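PDB 4QHS: flagellar regulatory protein C, which probably hydrolyses ATP through its heptameric AAA+ domain to activate sigma-54-dependent transcription of flagellar genes in Vibrio cholerae. Local coordinates for residues Thr37-Ile43 and Arg152-Ser157. Residues are numbered along the deposited sequence; the frame is centred on the assembly and turned at random.
Sequences TDANVMI and RVLATS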
# COMPACT_ATOMS: atom_id res chain seq x y z
N THR A 37 4.07 -35.41 39.09
CA THR A 37 4.94 -34.25 39.19
C THR A 37 4.29 -32.96 38.72
O THR A 37 3.14 -32.93 38.41
CB THR A 37 6.23 -34.46 38.42
OG1 THR A 37 6.04 -34.13 37.06
CG2 THR A 37 6.66 -35.87 38.52
N ASP A 38 5.07 -31.89 38.69
CA ASP A 38 4.58 -30.59 38.28
C ASP A 38 5.07 -30.20 36.90
O ASP A 38 4.87 -29.10 36.47
CB ASP A 38 5.04 -29.53 39.27
CG ASP A 38 3.95 -29.12 40.23
OD1 ASP A 38 2.79 -29.49 40.06
OD2 ASP A 38 4.26 -28.40 41.18
N ALA A 39 5.70 -31.12 36.21
CA ALA A 39 6.29 -30.85 34.92
C ALA A 39 5.30 -30.50 33.83
O ALA A 39 4.19 -30.95 33.85
CB ALA A 39 7.11 -31.99 34.49
N ASN A 40 5.74 -29.71 32.88
CA ASN A 40 4.96 -29.39 31.72
C ASN A 40 4.84 -30.60 30.86
O ASN A 40 5.78 -31.34 30.71
CB ASN A 40 5.61 -28.31 30.90
CG ASN A 40 5.71 -27.03 31.60
OD1 ASN A 40 4.87 -26.66 32.38
ND2 ASN A 40 6.74 -26.33 31.31
N VAL A 41 3.68 -30.81 30.30
CA VAL A 41 3.41 -31.98 29.47
C VAL A 41 2.91 -31.58 28.09
O VAL A 41 1.91 -30.86 27.96
CB VAL A 41 2.37 -32.91 30.09
CG1 VAL A 41 2.13 -34.08 29.16
CG2 VAL A 41 2.80 -33.37 31.48
N MET A 42 3.61 -32.04 27.06
CA MET A 42 3.20 -31.81 25.68
C MET A 42 2.54 -33.07 25.11
O MET A 42 3.16 -34.13 25.07
CB MET A 42 4.41 -31.42 24.82
CG MET A 42 4.06 -31.19 23.35
SD MET A 42 3.03 -29.74 23.07
CE MET A 42 4.11 -28.50 23.79
N ILE A 43 1.29 -32.96 24.67
CA ILE A 43 0.62 -34.09 24.05
C ILE A 43 0.53 -33.93 22.54
O ILE A 43 -0.20 -33.05 22.01
CB ILE A 43 -0.80 -34.29 24.61
CG1 ILE A 43 -0.81 -34.18 26.14
CG2 ILE A 43 -1.36 -35.63 24.14
CD1 ILE A 43 -2.20 -34.18 26.72
N ARG A 152 -0.01 -25.62 36.79
CA ARG A 152 0.58 -26.70 36.02
C ARG A 152 0.16 -26.54 34.57
O ARG A 152 -1.02 -26.34 34.27
CB ARG A 152 0.13 -28.06 36.57
CG ARG A 152 1.09 -29.22 36.30
CD ARG A 152 0.61 -30.14 35.18
NE ARG A 152 1.60 -31.18 34.90
CZ ARG A 152 1.64 -32.37 35.47
NH1 ARG A 152 0.73 -32.72 36.37
NH2 ARG A 152 2.60 -33.24 35.14
N VAL A 153 1.12 -26.64 33.67
CA VAL A 153 0.83 -26.45 32.26
C VAL A 153 0.81 -27.76 31.48
O VAL A 153 1.75 -28.56 31.53
CB VAL A 153 1.85 -25.52 31.61
CG1 VAL A 153 1.68 -25.53 30.11
CG2 VAL A 153 1.68 -24.11 32.16
N LEU A 154 -0.29 -27.97 30.77
CA LEU A 154 -0.40 -29.01 29.78
C LEU A 154 -0.58 -28.31 28.44
O LEU A 154 -1.23 -27.27 28.37
CB LEU A 154 -1.58 -29.95 30.06
CG LEU A 154 -1.76 -30.57 31.45
CD1 LEU A 154 -2.99 -31.43 31.46
CD2 LEU A 154 -0.56 -31.37 31.87
N ALA A 155 0.02 -28.88 27.39
CA ALA A 155 -0.16 -28.37 26.03
C ALA A 155 -0.38 -29.50 25.04
O ALA A 155 -0.02 -30.65 25.31
CB ALA A 155 1.04 -27.56 25.61
N THR A 156 -0.96 -29.17 23.89
CA THR A 156 -1.04 -30.08 22.75
C THR A 156 -0.65 -29.41 21.45
O THR A 156 -0.78 -28.19 21.29
CB THR A 156 -2.46 -30.65 22.55
OG1 THR A 156 -3.29 -29.64 21.96
CG2 THR A 156 -3.07 -31.10 23.88
N SER A 157 -0.23 -30.23 20.52
CA SER A 157 0.15 -29.80 19.22
C SER A 157 -0.10 -30.91 18.25
O SER A 157 0.23 -32.03 18.50
CB SER A 157 1.62 -29.46 19.21
OG SER A 157 1.92 -28.79 18.05
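Arg152 reaches across to the loop that leads into strand 41-44 and turns an edge of its guanidinium to the carbonyl of Ala39. Arg152 NE donates to Ala39 O at 2.8 Å, with the oxygen 17° out of the guanidinium plane, and NH2 adds a weak bond to the same oxygen. The chain gets there by leaving the backbone with CG anti to N (chi1 -155°) and then turning about CB-CG (chi2 -104°). Thr37 O merely lies over one face of the group, 3.2 Å from Arg152 NH1 but badly angled for a hydrogen bond. Val34 O is hydrogen-bonded both to Arg152 NH2 and to Thr37 OG1, so the carbonyls of Ala39 and Val34 hold the guanidinium from two residues and help fix its rotation. Thr37 itself forms an ST turn, its OG1 accepting from Ala39 N. Asn40 lays its OD1 against Val153 CB at 3.3 Å.

From Val41 onward the segments run parallel as neighbouring strands of the five-stranded 2-3-4-1-5 sheet of the AAA+ core, and strand 41-44 runs into the P-loop (Walker A motif), whose Lys51 NZ hydrogen-bonds to Ile43 O. Four backbone bonds join them: Val41 N to Val153 O, Ala155 N to Val41 O at 2.8 Å, Ile43 N to Ala155 O at 2.7 Å, and Ser157 N to Ile43 O.

On the face toward helix 51-61, Val41 and Leu154 are aligned alongside each other in one direction, CB of Val41 3.8 Å from CD2 of Leu154; Ile43 sets its CB beside Thr156 CG2, while Thr156 OG1 bonds to Asp116 OD1. On the other face Met42, with its chain curled at the second and third torsions, folds its CE onto Ala155 CB at 3.7 Å and brings SD near Ser157 CB.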